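Long-range contact in GTPase-activating protein skywalker (Drosophila melanogaster, PDB 5HJQ), which acts as a GTPase-activating protein for Rab35, binds phosphoinositides through its TBC domain and regulates the recycling of synaptic vesicle proteins: residues M154-P166 against I191-I203. Numbering follows the deposited sequence.
Sequences MLPAFVDATHCLP and ITYSPVLYPITSI
Phe158 meets segment 191-197 from CB out to CE1. CB starts against the backbone of Thr192, 3.5 Å from Thr192 O. CG is lodged between the backbone N and the carbonyl carbon (chi1 67°), which brings one face of the ring against Ile191 CG2, 3.7 Å from Phe158 CG. CD2 lies 3.8 Å from Ile191 O; CD1 passes the CB of Ser194, with Ser194 O at the ring edge, and CE1 meets the two methyls of Leu197 obliquely, CD1 at 4.0 Å. The backbone closes the same junction, Ser194 N giving a nearly straight 3.0 Å bond (164°) to Phe158 O.

Farther along, Cys164 sets CB and SG over one face of the Tyr198 ring: CB stands 3.7 Å from the centroid in a CH-pi contact, and SG makes a sulfur-aromatic contact. Leu155 CD1 reaches CE2 of the same ring, whose hydroxyl is hydrogen-bonded to Asp178. Were Tyr198 replaced by an alanine, Cys164 and Leu155 would probably lose the ring they both pack on, and Asp178 its hydroxyl partner. Beyond it, Ser202 OG donates to Leu165 O (3.0 Å).

Within the all-helical TBC domain, residues 158-160 run beside the loop before helix 197-204 and residues 164-166 beside its first turns, with Leu155 also touching helix 171-187, Leu197 packing on helices 171-187 and 210-221, and Trp276 of helix 274-279 meeting Asp160, Pro195 and Pro199.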
loop_
_atom_site.group_PDB
_atom_site.type_symbol
_atom_site.label_atom_id
_atom_site.label_comp_id
_atom_site.label_asym_id
_atom_site.label_seq_id
_atom_site.Cartn_x
_atom_site.Cartn_y
_atom_site.Cartn_z
ATOM N N MET A 154 14.213 -4.270 -18.206
ATOM C CA MET A 154 13.737 -5.571 -17.755
ATOM C C MET A 154 13.655 -5.630 -16.235
ATOM O O MET A 154 14.626 -5.332 -15.534
ATOM C CB MET A 154 14.642 -6.685 -18.280
ATOM C CG MET A 154 14.493 -8.006 -17.549
ATOM S SD MET A 154 15.290 -9.366 -18.423
ATOM C CE MET A 154 16.846 -8.605 -18.878
ATOM N N LEU A 155 12.489 -6.023 -15.735
ATOM C CA LEU A 155 12.233 -6.068 -14.301
ATOM C C LEU A 155 12.596 -7.423 -13.702
ATOM O O LEU A 155 12.492 -8.447 -14.373
ATOM C CB LEU A 155 10.764 -5.748 -14.022
ATOM C CG LEU A 155 10.287 -4.438 -14.647
ATOM C CD1 LEU A 155 8.813 -4.225 -14.371
ATOM C CD2 LEU A 155 11.108 -3.269 -14.126
ATOM N N PRO A 156 13.049 -7.425 -12.440
ATOM C CA PRO A 156 13.345 -8.669 -11.723
ATOM C C PRO A 156 12.083 -9.489 -11.502
ATOM O O PRO A 156 10.996 -8.919 -11.414
ATOM C CB PRO A 156 13.931 -8.186 -10.393
ATOM C CG PRO A 156 13.490 -6.766 -10.265
ATOM C CD PRO A 156 13.403 -6.233 -11.650
ATOM N N ALA A 157 12.235 -10.806 -11.402
ATOM C CA ALA A 157 11.101 -11.726 -11.399
ATOM C C ALA A 157 10.146 -11.558 -10.217
ATOM O O ALA A 157 9.027 -12.066 -10.258
ATOM C CB ALA A 157 11.604 -13.161 -11.446
ATOM N N PHE A 158 10.564 -10.857 -9.167
ATOM C CA PHE A 158 9.705 -10.741 -7.991
ATOM C C PHE A 158 8.532 -9.790 -8.228
ATOM O O PHE A 158 7.584 -9.764 -7.443
ATOM C CB PHE A 158 10.508 -10.311 -6.747
ATOM C CG PHE A 158 11.074 -8.910 -6.806
ATOM C CD1 PHE A 158 10.259 -7.799 -6.628
ATOM C CD2 PHE A 158 12.436 -8.709 -6.973
ATOM C CE1 PHE A 158 10.782 -6.522 -6.663
ATOM C CE2 PHE A 158 12.962 -7.430 -7.001
ATOM C CZ PHE A 158 12.134 -6.337 -6.851
ATOM N N VAL A 159 8.590 -9.010 -9.303
ATOM C CA VAL A 159 7.506 -8.084 -9.598
ATOM C C VAL A 159 6.319 -8.833 -10.192
ATOM O O VAL A 159 6.488 -9.825 -10.901
ATOM C CB VAL A 159 7.939 -6.959 -10.572
ATOM C CG1 VAL A 159 9.159 -6.217 -10.039
ATOM C CG2 VAL A 159 8.213 -7.519 -11.958
ATOM N N ASP A 160 5.118 -8.368 -9.874
ATOM C CA ASP A 160 3.919 -8.849 -10.541
ATOM C C ASP A 160 3.809 -8.095 -11.855
ATOM O O ASP A 160 3.447 -6.919 -11.872
ATOM C CB ASP A 160 2.679 -8.632 -9.667
ATOM C CG ASP A 160 1.430 -9.293 -10.225
ATOM O OD1 ASP A 160 1.326 -9.475 -11.455
ATOM O OD2 ASP A 160 0.535 -9.624 -9.418
ATOM N N ALA A 161 4.132 -8.776 -12.951
ATOM C CA ALA A 161 4.123 -8.165 -14.277
ATOM C C ALA A 161 2.777 -7.518 -14.583
ATOM O O ALA A 161 2.704 -6.513 -15.293
ATOM C CB ALA A 161 4.466 -9.200 -15.334
ATOM N N THR A 162 1.717 -8.096 -14.031
ATOM C CA THR A 162 0.369 -7.579 -14.219
ATOM C C THR A 162 0.137 -6.320 -13.379
ATOM O O THR A 162 -0.733 -5.506 -13.692
ATOM C CB THR A 162 -0.687 -8.641 -13.855
ATOM O OG1 THR A 162 -0.348 -9.885 -14.480
ATOM C CG2 THR A 162 -2.073 -8.211 -14.316
ATOM N N HIS A 163 0.925 -6.154 -12.320
ATOM C CA HIS A 163 0.715 -5.040 -11.399
ATOM C C HIS A 163 1.946 -4.156 -11.192
ATOM O O HIS A 163 2.375 -3.919 -10.061
ATOM C CB HIS A 163 0.233 -5.567 -10.049
ATOM C CG HIS A 163 -1.098 -6.249 -10.114
ATOM N ND1 HIS A 163 -1.229 -7.604 -10.330
ATOM C CD2 HIS A 163 -2.356 -5.762 -10.006
ATOM C CE1 HIS A 163 -2.510 -7.923 -10.343
ATOM N NE2 HIS A 163 -3.216 -6.825 -10.149
ATOM N N CYS A 164 2.514 -3.668 -12.286
ATOM C CA CYS A 164 3.516 -2.615 -12.196
ATOM C C CYS A 164 2.805 -1.281 -12.354
ATOM O O CYS A 164 3.039 -0.544 -13.312
ATOM C CB CYS A 164 4.607 -2.797 -13.249
ATOM S SG CYS A 164 5.578 -4.304 -13.007
ATOM N N LEU A 165 1.920 -0.997 -11.403
ATOM C CA LEU A 165 1.034 0.159 -11.456
ATOM C C LEU A 165 1.808 1.472 -11.476
ATOM O O LEU A 165 2.525 1.791 -10.528
ATOM C CB LEU A 165 0.074 0.132 -10.267
ATOM C CG LEU A 165 -0.746 -1.154 -10.150
ATOM C CD1 LEU A 165 -1.431 -1.247 -8.795
ATOM C CD2 LEU A 165 -1.768 -1.237 -11.274
ATOM N N PRO A 166 1.660 2.238 -12.567
ATOM C CA PRO A 166 2.397 3.484 -12.799
ATOM C C PRO A 166 1.692 4.728 -12.262
ATOM O O PRO A 166 2.356 5.739 -12.018
ATOM C CB PRO A 166 2.487 3.537 -14.322
ATOM C CG PRO A 166 1.201 2.911 -14.769
ATOM C CD PRO A 166 0.842 1.862 -13.734
ATOM N N ILE A 191 14.604 -11.053 -1.815
ATOM C CA ILE A 191 13.283 -10.704 -2.319
ATOM C C ILE A 191 12.968 -11.584 -3.522
ATOM O O ILE A 191 13.537 -11.401 -4.599
ATOM C CB ILE A 191 13.180 -9.224 -2.722
ATOM C CG1 ILE A 191 13.650 -8.322 -1.579
ATOM C CG2 ILE A 191 11.751 -8.878 -3.122
ATOM C CD1 ILE A 191 13.439 -6.849 -1.849
ATOM N N THR A 192 12.069 -12.544 -3.328
ATOM C CA THR A 192 11.747 -13.521 -4.362
ATOM C C THR A 192 10.342 -13.315 -4.924
ATOM O O THR A 192 10.057 -13.680 -6.064
ATOM C CB THR A 192 11.873 -14.954 -3.823
ATOM O OG1 THR A 192 10.991 -15.123 -2.706
ATOM C CG2 THR A 192 13.301 -15.224 -3.373
ATOM N N TYR A 193 9.469 -12.719 -4.119
ATOM C CA TYR A 193 8.115 -12.416 -4.563
ATOM C C TYR A 193 7.569 -11.214 -3.804
ATOM O O TYR A 193 7.316 -11.289 -2.602
ATOM C CB TYR A 193 7.198 -13.629 -4.376
ATOM C CG TYR A 193 5.809 -13.438 -4.945
ATOM C CD1 TYR A 193 5.601 -13.407 -6.319
ATOM C CD2 TYR A 193 4.705 -13.294 -4.112
ATOM C CE1 TYR A 193 4.336 -13.233 -6.849
ATOM C CE2 TYR A 193 3.433 -13.121 -4.635
ATOM C CZ TYR A 193 3.257 -13.092 -6.005
ATOM O OH TYR A 193 2.000 -12.919 -6.534
ATOM N N SER A 194 7.394 -10.102 -4.508
ATOM C CA SER A 194 6.914 -8.882 -3.876
ATOM C C SER A 194 6.128 -8.012 -4.848
ATOM O O SER A 194 6.622 -6.980 -5.300
ATOM C CB SER A 194 8.088 -8.093 -3.296
ATOM O OG SER A 194 7.626 -6.989 -2.543
ATOM N N PRO A 195 4.889 -8.422 -5.161
ATOM C CA PRO A 195 4.020 -7.706 -6.101
ATOM C C PRO A 195 3.668 -6.298 -5.625
ATOM O O PRO A 195 3.141 -5.502 -6.399
ATOM C CB PRO A 195 2.765 -8.589 -6.159
ATOM C CG PRO A 195 2.783 -9.363 -4.896
ATOM C CD PRO A 195 4.224 -9.610 -4.599
ATOM N N VAL A 196 3.948 -6.012 -4.359
ATOM C CA VAL A 196 3.628 -4.727 -3.747
ATOM C C VAL A 196 4.721 -3.683 -3.977
ATOM O O VAL A 196 4.460 -2.479 -3.982
ATOM C CB VAL A 196 3.410 -4.893 -2.228
ATOM C CG1 VAL A 196 2.814 -3.642 -1.632
ATOM C CG2 VAL A 196 2.516 -6.108 -1.943
ATOM N N LEU A 197 5.947 -4.157 -4.170
ATOM C CA LEU A 197 7.120 -3.294 -4.151
ATOM C C LEU A 197 7.095 -2.229 -5.250
ATOM O O LEU A 197 7.388 -1.062 -4.990
ATOM C CB LEU A 197 8.385 -4.146 -4.262
ATOM C CG LEU A 197 9.697 -3.512 -3.797
ATOM C CD1 LEU A 197 10.580 -4.569 -3.134
ATOM C CD2 LEU A 197 10.423 -2.839 -4.956
ATOM N N TYR A 198 6.736 -2.625 -6.467
ATOM C CA TYR A 198 6.701 -1.694 -7.593
ATOM C C TYR A 198 5.625 -0.601 -7.447
ATOM O O TYR A 198 5.938 0.576 -7.634
ATOM C CB TYR A 198 6.508 -2.456 -8.910
ATOM C CG TYR A 198 6.817 -1.644 -10.151
ATOM C CD1 TYR A 198 5.920 -0.695 -10.629
ATOM C CD2 TYR A 198 7.999 -1.833 -10.852
ATOM C CE1 TYR A 198 6.197 0.044 -11.763
ATOM C CE2 TYR A 198 8.283 -1.096 -11.985
ATOM C CZ TYR A 198 7.377 -0.163 -12.435
ATOM O OH TYR A 198 7.656 0.567 -13.563
ATOM N N PRO A 199 4.362 -0.971 -7.130
ATOM C CA PRO A 199 3.353 0.088 -6.971
ATOM C C PRO A 199 3.723 1.144 -5.929
ATOM O O PRO A 199 3.417 2.322 -6.118
ATOM C CB PRO A 199 2.107 -0.687 -6.529
ATOM C CG PRO A 199 2.274 -2.020 -7.145
ATOM C CD PRO A 199 3.742 -2.310 -7.049
ATOM N N ILE A 200 4.383 0.726 -4.854
ATOM C CA ILE A 200 4.809 1.649 -3.809
ATOM C C ILE A 200 5.917 2.571 -4.322
ATOM O O ILE A 200 5.902 3.780 -4.071
ATOM C CB ILE A 200 5.294 0.892 -2.557
ATOM C CG1 ILE A 200 4.125 0.177 -1.873
ATOM C CG2 ILE A 200 5.959 1.845 -1.576
ATOM C CD1 ILE A 200 4.520 -0.541 -0.597
ATOM N N THR A 201 6.869 1.989 -5.046
ATOM C CA THR A 201 7.961 2.740 -5.655
ATOM C C THR A 201 7.419 3.869 -6.520
ATOM O O THR A 201 7.924 4.990 -6.480
ATOM C CB THR A 201 8.857 1.829 -6.514
ATOM O OG1 THR A 201 9.421 0.802 -5.693
ATOM C CG2 THR A 201 9.979 2.630 -7.165
ATOM N N SER A 202 6.379 3.566 -7.289
ATOM C CA SER A 202 5.722 4.562 -8.125
ATOM C C SER A 202 5.105 5.684 -7.296
ATOM O O SER A 202 5.159 6.848 -7.682
ATOM C CB SER A 202 4.645 3.905 -8.992
ATOM O OG SER A 202 5.223 3.086 -9.994
ATOM N N ILE A 203 4.512 5.327 -6.161
ATOM C CA ILE A 203 3.867 6.304 -5.288
ATOM C C ILE A 203 4.886 7.262 -4.678
ATOM O O ILE A 203 4.683 8.477 -4.665
ATOM C CB ILE A 203 3.081 5.609 -4.157
ATOM C CG1 ILE A 203 1.933 4.778 -4.735
ATOM C CG2 ILE A 203 2.537 6.631 -3.178
ATOM C CD1 ILE A 203 1.073 4.110 -3.682
#